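Local coordinates for uncharacterized protein Atu1872 (Agrobacterium tumefaciens, PDB 2QNT) that is of unknown function but belongs to the glyoxalase/bleomycin resistance/dioxygenase family and so probably binds a small ligand in a pocket of paired beta-alpha-beta-beta-beta modules, at residues F38-L43 with A49-R54; I19-S24 with D116-A121; D86-D91 with R110-Y115. All blocks are in the same frame, centred on the assembly; numbering follows the deposited sequence.

Contacts 1 and 3 each belong to one of the chain's two four-stranded sheets and lie on opposite sides of its centre, about 25 Å apart between centres, while contact 2 sits nearer the middle and ties the first helix to the turn between the last two strands. All three are partly buried. Contact 1 is mostly backbone pairing inside a hairpin; contact 2 is polar and water-bridged; contact 3 combines an aromatic pair between helix and strand with a salt bridge to Asp86, its exposed member. Contact 1 packs on the helix of contact 2, where Ile50 meets Ile19 and Ser22. Contacts 2 and 3 meet where His120 touches Tyr115, and both reach the second subunit.

Contact 1: residues F38-L43 with A49-R54; sequences FGSFVL and AIHEGR
The beta hairpin of strands 41-44 and 49-52, the inner pair of the first four-stranded sheet of this glyoxalase-like fold, is held here by antiparallel pairing. Val42 and Ile50 form the hydrogen-bonded pair: Val42 N donates a hydrogen bond to Ile50 O over 3.0 Å, nearly straight at 169°, and Ile50 N returns a bond to Val42 O. Beyond them Glu52 N donates to Ser40 O at 2.8 Å, carrying the pairing up to the start of the helix 53-61. Glu52 is the N-cap of that helix and accepts from Arg54 N, while its other oxygen bonds Ser55.

The flanking non-hydrogen-bonded pairs, Phe41 with His51 and Leu43 with Ala49, send their side chains to one face of the sheet, where strand 7-16 adds Ile13. Val42 and Ile50 use the other face, under helix 19-29, and meet through Val42 CB and Ile50 CG1. Phe41 has CG anti to its backbone nitrogen (chi1 179°), which lays the ring across the neighbouring strand: CE2 rests on Ala49 CB at 3.8 Å. The Phe41 and His51 rings meet obliquely, their planes 34° apart, with Phe41 CD2 3.5 Å from His51 CD2. A bound buffer molecule close to the Phe41 side chain is consistent with a pocket on this face. The imidazole of His51 is fixed from its own strand, for its ND1 donates to Glu52 O at 2.8 Å, while Ser40 O lies over one ring face.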
loop_
_atom_site.group_PDB
_atom_site.type_symbol
_atom_site.label_atom_id
_atom_site.label_comp_id
_atom_site.label_asym_id
_atom_site.label_seq_id
_atom_site.Cartn_x
_atom_site.Cartn_y
_atom_site.Cartn_z
ATOM N N PHE A 38 2.838 -17.319 -5.322
ATOM C CA PHE A 38 1.680 -18.190 -5.448
ATOM C C PHE A 38 1.147 -18.269 -6.885
ATOM O O PHE A 38 0.198 -19.013 -7.148
ATOM C CB PHE A 38 0.540 -17.667 -4.578
ATOM C CG PHE A 38 0.822 -17.648 -3.109
ATOM C CD1 PHE A 38 1.352 -16.520 -2.495
ATOM C CD2 PHE A 38 0.497 -18.751 -2.321
ATOM C CE1 PHE A 38 1.566 -16.525 -1.115
ATOM C CE2 PHE A 38 0.747 -18.740 -0.952
ATOM C CZ PHE A 38 1.260 -17.614 -0.365
ATOM N N GLY A 39 1.785 -17.576 -7.817
ATOM C CA GLY A 39 1.302 -17.480 -9.182
ATOM C C GLY A 39 0.666 -16.117 -9.383
ATOM O O GLY A 39 1.305 -15.193 -9.856
ATOM N N SER A 40 -0.601 -15.987 -9.000
ATOM C CA SER A 40 -1.342 -14.732 -9.199
ATOM C C SER A 40 -1.028 -13.694 -8.124
ATOM O O SER A 40 -1.495 -12.569 -8.216
ATOM C CB SER A 40 -2.859 -14.974 -9.232
ATOM O OG SER A 40 -3.370 -15.397 -7.977
ATOM N N PHE A 41 -0.274 -14.090 -7.105
ATOM C CA PHE A 41 0.020 -13.236 -5.934
ATOM C C PHE A 41 1.452 -13.480 -5.574
ATOM O O PHE A 41 1.884 -14.618 -5.499
ATOM C CB PHE A 41 -0.921 -13.656 -4.788
ATOM C CG PHE A 41 -0.766 -12.905 -3.463
ATOM C CD1 PHE A 41 -0.681 -13.608 -2.246
ATOM C CD2 PHE A 41 -0.741 -11.524 -3.411
ATOM C CE1 PHE A 41 -0.572 -12.918 -1.040
ATOM C CE2 PHE A 41 -0.672 -10.852 -2.201
ATOM C CZ PHE A 41 -0.565 -11.531 -1.015
ATOM N N VAL A 42 2.194 -12.408 -5.336
ATOM C CA VAL A 42 3.579 -12.496 -4.962
ATOM C C VAL A 42 3.821 -11.646 -3.719
ATOM O O VAL A 42 3.466 -10.475 -3.679
ATOM C CB VAL A 42 4.522 -12.032 -6.130
ATOM C CG1 VAL A 42 5.997 -12.144 -5.713
ATOM C CG2 VAL A 42 4.269 -12.831 -7.416
ATOM N N LEU A 43 4.407 -12.270 -2.699
ATOM C CA LEU A 43 4.840 -11.593 -1.487
ATOM C C LEU A 43 6.334 -11.373 -1.561
ATOM O O LEU A 43 7.092 -12.325 -1.829
ATOM C CB LEU A 43 4.593 -12.450 -0.266
ATOM C CG LEU A 43 3.193 -12.779 0.133
ATOM C CD1 LEU A 43 3.204 -13.691 1.324
ATOM C CD2 LEU A 43 2.466 -11.504 0.472
ATOM N N ALA A 49 3.690 -6.518 -1.643
ATOM C CA ALA A 49 3.034 -7.601 -2.365
ATOM C C ALA A 49 2.345 -7.066 -3.598
ATOM O O ALA A 49 2.114 -5.881 -3.682
ATOM C CB ALA A 49 2.021 -8.304 -1.485
ATOM N N ILE A 50 2.095 -7.948 -4.572
ATOM C CA ILE A 50 1.379 -7.587 -5.806
ATOM C C ILE A 50 0.426 -8.720 -6.136
ATOM O O ILE A 50 0.694 -9.879 -5.811
ATOM C CB ILE A 50 2.350 -7.357 -6.998
ATOM C CG1 ILE A 50 3.295 -8.553 -7.179
ATOM C CG2 ILE A 50 3.152 -6.072 -6.837
ATOM C CD1 ILE A 50 4.276 -8.487 -8.398
ATOM N N HIS A 51 -0.674 -8.402 -6.820
ATOM C CA HIS A 51 -1.630 -9.432 -7.217
ATOM C C HIS A 51 -2.181 -9.127 -8.590
ATOM O O HIS A 51 -2.487 -7.976 -8.890
ATOM C CB HIS A 51 -2.817 -9.486 -6.230
ATOM C CG HIS A 51 -3.587 -10.785 -6.165
ATOM N ND1 HIS A 51 -4.274 -11.350 -7.228
ATOM C CD2 HIS A 51 -3.806 -11.606 -5.107
ATOM C CE1 HIS A 51 -4.886 -12.458 -6.813
ATOM N NE2 HIS A 51 -4.596 -12.650 -5.536
ATOM N N GLU A 52 -2.290 -10.136 -9.447
ATOM C CA GLU A 52 -2.982 -9.961 -10.717
ATOM C C GLU A 52 -4.369 -9.414 -10.414
ATOM O O GLU A 52 -5.071 -9.932 -9.548
ATOM C CB GLU A 52 -3.004 -11.261 -11.496
ATOM C CG GLU A 52 -3.531 -11.092 -12.923
ATOM C CD GLU A 52 -5.046 -11.090 -13.001
ATOM O OE1 GLU A 52 -5.676 -11.830 -12.235
ATOM O OE2 GLU A 52 -5.625 -10.353 -13.834
ATOM N N GLY A 53 -4.762 -8.372 -11.127
ATOM C CA GLY A 53 -5.889 -7.558 -10.693
ATOM C C GLY A 53 -7.245 -8.201 -10.898
ATOM O O GLY A 53 -8.106 -8.105 -10.034
ATOM N N ARG A 54 -7.477 -8.819 -12.050
ATOM C CA ARG A 54 -8.811 -9.354 -12.317
ATOM C C ARG A 54 -9.183 -10.464 -11.343
ATOM O O ARG A 54 -10.319 -10.508 -10.870
ATOM C CB ARG A 54 -8.957 -9.819 -13.762
ATOM C CG ARG A 54 -8.698 -8.681 -14.725
ATOM C CD ARG A 54 -9.342 -8.784 -16.049
ATOM N NE ARG A 54 -10.794 -8.699 -15.958
ATOM C CZ ARG A 54 -11.614 -8.655 -17.003
ATOM N NH1 ARG A 54 -11.126 -8.657 -18.235
ATOM N NH2 ARG A 54 -12.926 -8.594 -16.813
#

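Contact 2: residues I19-S24 with D116-A121; sequences INRSKS and DPDGHA
Arg21, on the first helix of this glyoxalase-like fold, lies along Pro117 in the type I beta turn Asp116-Gly119, the two side chains running past each other in opposite directions. Arg21 CG approaches Pro117 CB to 3.7 Å, and the same Pro117 CB stands over one face of the guanidinium. The arginine chain leaves the helix extended, with CG trans to the backbone nitrogen, and then bends at chi3 (88°), which turns the guanidinium back over the turn. There the planes of guanidinium and Asp118 carboxylate are 77° apart, a poor match for a paired grip: the salt bridge from Arg21 NH2 to Asp118 OD1, 3.2 Å long, is a weak hydrogen bond with an angle of 127°. Asp118 OD1 has a firmer partner in the backbone N of Arg17.

Two waters link Ser22 OG to Asp118 OD2. One accepts from Arg21 NE at 2.8 Å, hydrogen-bonds Ser22 OG and donates to Asp118 OD2. The second also bonds Ser22 OG, donates to Asp118 OD2 at 2.7 Å, and makes a weak bond to Asp116 OD2. Asp118 OD2 therefore accepts a hydrogen bond from each water. Arg21 and Ser22 are both modelled in two conformers, and the salt bridge and water bonds given here describe one of them. Ser22 OG additionally bonds Asp18 O, and Asp116 OD2 bonds the hydroxyl of Tyr26, so the helix 19-29 meets the turn at a second point.

Asp116 holds the turn itself in shape. Its OD1 accepts from Asp118 N at 2.8 Å, which makes an Asx turn, and a further bond comes from His120 N at 3.0 Å, the two donors arriving from opposite faces of the carboxylate plane.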
loop_
_atom_site.group_PDB
_atom_site.type_symbol
_atom_site.label_atom_id
_atom_site.label_comp_id
_atom_site.label_asym_id
_atom_site.label_seq_id
_atom_site.Cartn_x
_atom_site.Cartn_y
_atom_site.Cartn_z
ATOM N N ILE A 19 1.336 -10.437 -13.854
ATOM C CA ILE A 19 2.147 -10.751 -12.681
ATOM C C ILE A 19 3.622 -11.015 -13.032
ATOM O O ILE A 19 4.521 -10.610 -12.309
ATOM C CB ILE A 19 1.525 -11.933 -11.875
ATOM C CG1 ILE A 19 2.005 -11.936 -10.420
ATOM C CG2 ILE A 19 1.738 -13.292 -12.570
ATOM C CD1 ILE A 19 1.498 -10.773 -9.564
ATOM N N ASN A 20 3.879 -11.631 -14.167
ATOM C CA ASN A 20 5.267 -11.855 -14.550
ATOM C C ASN A 20 6.035 -10.570 -14.846
ATOM O O ASN A 20 7.179 -10.405 -14.391
ATOM C CB ASN A 20 5.300 -12.853 -15.712
ATOM C CG ASN A 20 4.721 -14.197 -15.309
ATOM O OD1 ASN A 20 4.959 -14.664 -14.193
ATOM N ND2 ASN A 20 3.930 -14.804 -16.191
ATOM N N ARG A 21 5.405 -9.644 -15.560
ATOM C CA ARG A 21 5.955 -8.319 -15.870
ATOM C C ARG A 21 6.301 -7.600 -14.574
ATOM O O ARG A 21 7.378 -7.060 -14.386
ATOM C CB ARG A 21 4.886 -7.527 -16.646
ATOM C CG ARG A 21 5.083 -6.023 -16.810
ATOM C CD ARG A 21 4.126 -5.407 -17.881
ATOM N NE ARG A 21 2.819 -4.983 -17.341
ATOM C CZ ARG A 21 2.165 -3.886 -17.721
ATOM N NH1 ARG A 21 2.653 -3.095 -18.676
ATOM N NH2 ARG A 21 1.015 -3.554 -17.130
ATOM N N SER A 22 5.332 -7.572 -13.675
ATOM C CA SER A 22 5.517 -6.895 -12.407
ATOM C C SER A 22 6.566 -7.577 -11.547
ATOM O O SER A 22 7.496 -6.911 -11.049
ATOM C CB SER A 22 4.187 -6.803 -11.678
ATOM O OG SER A 22 3.277 -6.050 -12.453
ATOM N N LYS A 23 6.447 -8.896 -11.396
ATOM C CA LYS A 23 7.394 -9.647 -10.565
ATOM C C LYS A 23 8.842 -9.362 -11.004
ATOM O O LYS A 23 9.722 -9.087 -10.185
ATOM C CB LYS A 23 7.082 -11.139 -10.638
ATOM C CG LYS A 23 8.046 -12.064 -9.929
ATOM C CD LYS A 23 7.455 -13.457 -9.853
ATOM C CE LYS A 23 7.484 -14.135 -11.212
ATOM N NZ LYS A 23 7.124 -15.571 -11.108
ATOM N N SER A 24 9.054 -9.435 -12.321
ATOM C CA SER A 24 10.368 -9.199 -12.901
ATOM C C SER A 24 10.837 -7.754 -12.665
ATOM O O SER A 24 11.988 -7.505 -12.376
ATOM C CB SER A 24 10.363 -9.524 -14.392
ATOM O OG SER A 24 10.099 -10.896 -14.621
ATOM N N ASP A 116 5.666 2.251 -11.843
ATOM C CA ASP A 116 5.803 0.819 -12.120
ATOM C C ASP A 116 5.141 0.473 -13.452
ATOM O O ASP A 116 4.581 1.351 -14.102
ATOM C CB ASP A 116 5.385 -0.019 -10.913
ATOM C CG ASP A 116 3.942 -0.363 -10.859
ATOM O OD1 ASP A 116 3.125 0.141 -11.665
ATOM O OD2 ASP A 116 3.573 -1.216 -10.001
ATOM N N PRO A 117 5.261 -0.776 -13.912
ATOM C CA PRO A 117 4.709 -1.137 -15.204
ATOM C C PRO A 117 3.206 -0.888 -15.359
ATOM O O PRO A 117 2.732 -0.779 -16.490
ATOM C CB PRO A 117 5.032 -2.630 -15.311
ATOM C CG PRO A 117 6.320 -2.742 -14.532
ATOM C CD PRO A 117 6.070 -1.870 -13.334
ATOM N N ASP A 118 2.455 -0.798 -14.271
ATOM C CA ASP A 118 1.013 -0.575 -14.311
ATOM C C ASP A 118 0.677 0.890 -14.075
ATOM O O ASP A 118 -0.515 1.255 -14.099
ATOM C CB ASP A 118 0.308 -1.453 -13.278
ATOM C CG ASP A 118 0.339 -2.893 -13.667
ATOM O OD1 ASP A 118 -0.621 -3.341 -14.334
ATOM O OD2 ASP A 118 1.346 -3.560 -13.358
ATOM N N GLY A 119 1.685 1.732 -13.866
ATOM C CA GLY A 119 1.451 3.128 -13.593
ATOM C C GLY A 119 1.305 3.511 -12.143
ATOM O O GLY A 119 1.018 4.672 -11.852
ATOM N N HIS A 120 1.531 2.583 -11.213
ATOM C CA HIS A 120 1.484 2.954 -9.809
ATOM C C HIS A 120 2.683 3.846 -9.503
ATOM O O HIS A 120 3.768 3.630 -10.068
ATOM C CB HIS A 120 1.537 1.722 -8.883
ATOM C CG HIS A 120 0.363 0.815 -9.015
ATOM N ND1 HIS A 120 -0.929 1.210 -8.708
ATOM C CD2 HIS A 120 0.286 -0.478 -9.407
ATOM C CE1 HIS A 120 -1.735 0.182 -8.893
ATOM N NE2 HIS A 120 -1.025 -0.855 -9.319
ATOM N N ALA A 121 2.536 4.830 -8.621
ATOM C CA ALA A 121 3.583 5.768 -8.295
ATOM C C ALA A 121 4.465 5.193 -7.206
ATOM O O ALA A 121 3.973 4.750 -6.148
ATOM C CB ALA A 121 2.975 7.109 -7.872
HETATM O O HOH W 1 1.778 -5.744 -14.861
HETATM O O HOH W 2 3.484 -3.434 -11.736
#

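Contact 3: residues D86-D91 with R110-Y115; sequences DAAFQD and RVFRFY
With CG trans to its backbone nitrogen (chi1 -177°), Phe89 of helix 85-92 brings the edge of its ring to the face of Phe112 on strand 110-115, whose own CG sits between the backbone nitrogen and carbonyl carbon (chi1 64°). The result is a T-shaped pair, with planes at 75° and centroids 5.0 Å apart. Phe89 CD1 is the leading atom, 3.6 Å from Phe112 CG and displaced toward the rim of that ring. Phe89 CB adds a CH-pi contact over the same ring, 4.2 Å from its centroid, and Ala88 CB comes up beside the rim at Phe112 CE2, 4.3 Å away. Val85 and Ile92 of the helix and Val124 of the adjacent strand also pack against Phe112.

This is a helix laid on a beta-sheet, as in the beta-alpha-beta-beta-beta module of the glyoxalase family, the short helix and strand axes being 9.6 Å apart. At the helix's N-terminal end the contact turns polar. The Arg110 chain folds back and swings its guanidinium end-on to Asp86: NH2 donates a bond of 2.7 Å, which Asp86 OD1 accepts on its syn lone pair, and NH1 donates to Asp86 OD2 at 3.1 Å. Both acceptors lie close to the guanidinium plane, and the two bonds are nearly straight. The Arg110 side chain also touches Leu102 of strand 98-104.

Two nitrogens set against two oxygens restrict rotation of both groups, and with Asp86 exposed this bidentate salt bridge probably works in partial contact with solvent, whereas the buried Phe112 is held by apolar packing and the edge-to-face contact.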
loop_
_atom_site.group_PDB
_atom_site.type_symbol
_atom_site.label_atom_id
_atom_site.label_comp_id
_atom_site.label_asym_id
_atom_site.label_seq_id
_atom_site.Cartn_x
_atom_site.Cartn_y
_atom_site.Cartn_z
ATOM N N ASP A 86 21.997 6.831 -4.603
ATOM C CA ASP A 86 22.696 7.137 -5.854
ATOM C C ASP A 86 22.888 5.907 -6.735
ATOM O O ASP A 86 22.685 5.983 -7.939
ATOM C CB ASP A 86 24.042 7.781 -5.565
ATOM C CG ASP A 86 23.883 9.097 -4.853
ATOM O OD1 ASP A 86 23.389 10.036 -5.480
ATOM O OD2 ASP A 86 24.242 9.187 -3.660
ATOM N N ALA A 87 23.302 4.801 -6.129
ATOM C CA ALA A 87 23.456 3.539 -6.858
ATOM C C ALA A 87 22.098 3.064 -7.350
ATOM O O ALA A 87 21.987 2.609 -8.491
ATOM C CB ALA A 87 24.123 2.460 -5.990
ATOM N N ALA A 88 21.065 3.151 -6.505
ATOM C CA ALA A 88 19.725 2.741 -6.903
ATOM C C ALA A 88 19.276 3.538 -8.117
ATOM O O ALA A 88 18.668 2.985 -9.036
ATOM C CB ALA A 88 18.688 2.916 -5.745
ATOM N N PHE A 89 19.494 4.854 -8.088
ATOM C CA PHE A 89 19.062 5.694 -9.201
ATOM C C PHE A 89 19.784 5.305 -10.497
ATOM O O PHE A 89 19.164 5.181 -11.568
ATOM C CB PHE A 89 19.325 7.162 -8.863
ATOM C CG PHE A 89 18.861 8.114 -9.914
ATOM C CD1 PHE A 89 17.510 8.290 -10.156
ATOM C CD2 PHE A 89 19.758 8.872 -10.629
ATOM C CE1 PHE A 89 17.074 9.159 -11.140
ATOM C CE2 PHE A 89 19.315 9.768 -11.591
ATOM C CZ PHE A 89 17.981 9.882 -11.865
ATOM N N GLN A 90 21.095 5.082 -10.387
ATOM C CA GLN A 90 21.912 4.756 -11.568
ATOM C C GLN A 90 21.407 3.460 -12.149
ATOM O O GLN A 90 21.351 3.294 -13.392
ATOM C CB GLN A 90 23.418 4.666 -11.201
ATOM C CG GLN A 90 24.361 4.131 -12.321
ATOM C CD GLN A 90 25.844 4.270 -11.999
ATOM O OE1 GLN A 90 26.674 3.532 -12.534
ATOM N NE2 GLN A 90 26.183 5.217 -11.134
ATOM N N ASP A 91 21.054 2.543 -11.246
ATOM C CA ASP A 91 20.674 1.217 -11.694
ATOM C C ASP A 91 19.228 1.151 -12.226
ATOM O O ASP A 91 19.004 0.424 -13.196
ATOM C CB ASP A 91 21.115 0.099 -10.696
ATOM C CG ASP A 91 20.082 -0.253 -9.652
ATOM O OD1 ASP A 91 20.451 -0.888 -8.625
ATOM O OD2 ASP A 91 18.915 0.069 -9.850
ATOM N N ARG A 110 16.954 13.139 -0.120
ATOM C CA ARG A 110 17.052 12.922 -1.557
ATOM C C ARG A 110 16.232 11.704 -1.971
ATOM O O ARG A 110 16.427 10.604 -1.429
ATOM C CB ARG A 110 18.508 12.732 -1.939
ATOM C CG ARG A 110 19.350 13.944 -1.613
ATOM C CD ARG A 110 20.807 13.664 -1.764
ATOM N NE ARG A 110 21.161 13.428 -3.140
ATOM C CZ ARG A 110 21.888 12.410 -3.584
ATOM N NH1 ARG A 110 22.368 11.483 -2.738
ATOM N NH2 ARG A 110 22.148 12.349 -4.887
ATOM N N VAL A 111 15.306 11.920 -2.912
ATOM C CA VAL A 111 14.463 10.853 -3.425
ATOM C C VAL A 111 14.276 10.971 -4.910
ATOM O O VAL A 111 14.413 12.039 -5.477
ATOM C CB VAL A 111 13.048 10.827 -2.733
ATOM C CG1 VAL A 111 13.173 11.123 -1.230
ATOM C CG2 VAL A 111 12.062 11.771 -3.379
ATOM N N PHE A 112 13.902 9.867 -5.560
ATOM C CA PHE A 112 13.383 9.927 -6.920
ATOM C C PHE A 112 12.060 9.203 -6.980
ATOM O O PHE A 112 11.748 8.396 -6.121
ATOM C CB PHE A 112 14.392 9.415 -7.966
ATOM C CG PHE A 112 14.788 7.958 -7.876
ATOM C CD1 PHE A 112 14.371 7.052 -8.853
ATOM C CD2 PHE A 112 15.677 7.523 -6.925
ATOM C CE1 PHE A 112 14.806 5.733 -8.842
ATOM C CE2 PHE A 112 16.116 6.198 -6.927
ATOM C CZ PHE A 112 15.661 5.319 -7.879
ATOM N N ARG A 113 11.253 9.530 -7.988
ATOM C CA ARG A 113 9.893 8.990 -8.094
ATOM C C ARG A 113 9.642 8.589 -9.545
ATOM O O ARG A 113 10.173 9.210 -10.478
ATOM C CB ARG A 113 8.870 9.999 -7.619
ATOM C CG ARG A 113 9.062 10.405 -6.157
ATOM C CD ARG A 113 7.912 11.232 -5.612
ATOM N NE ARG A 113 8.090 11.623 -4.206
ATOM C CZ ARG A 113 8.497 12.820 -3.799
ATOM N NH1 ARG A 113 8.823 13.787 -4.657
ATOM N NH2 ARG A 113 8.577 13.110 -2.508
ATOM N N PHE A 114 8.862 7.528 -9.737
ATOM C CA PHE A 114 8.702 6.909 -11.035
ATOM C C PHE A 114 7.496 6.020 -11.032
ATOM O O PHE A 114 6.882 5.781 -10.003
ATOM C CB PHE A 114 9.955 6.125 -11.432
ATOM C CG PHE A 114 10.379 5.089 -10.433
ATOM C CD1 PHE A 114 10.006 3.761 -10.584
ATOM C CD2 PHE A 114 11.187 5.415 -9.371
ATOM C CE1 PHE A 114 10.399 2.812 -9.682
ATOM C CE2 PHE A 114 11.581 4.444 -8.463
ATOM C CZ PHE A 114 11.178 3.139 -8.639
ATOM N N TYR A 115 7.166 5.485 -12.194
ATOM C CA TYR A 115 6.025 4.586 -12.336
ATOM C C TYR A 115 6.462 3.137 -12.419
ATOM O O TYR A 115 7.500 2.830 -13.019
ATOM C CB TYR A 115 5.256 4.895 -13.615
ATOM C CG TYR A 115 4.652 6.270 -13.635
ATOM C CD1 TYR A 115 3.599 6.609 -12.799
ATOM C CD2 TYR A 115 5.176 7.256 -14.447
ATOM C CE1 TYR A 115 3.050 7.896 -12.821
ATOM C CE2 TYR A 115 4.655 8.527 -14.465
ATOM C CZ TYR A 115 3.587 8.843 -13.648
ATOM O OH TYR A 115 3.058 10.119 -13.665
#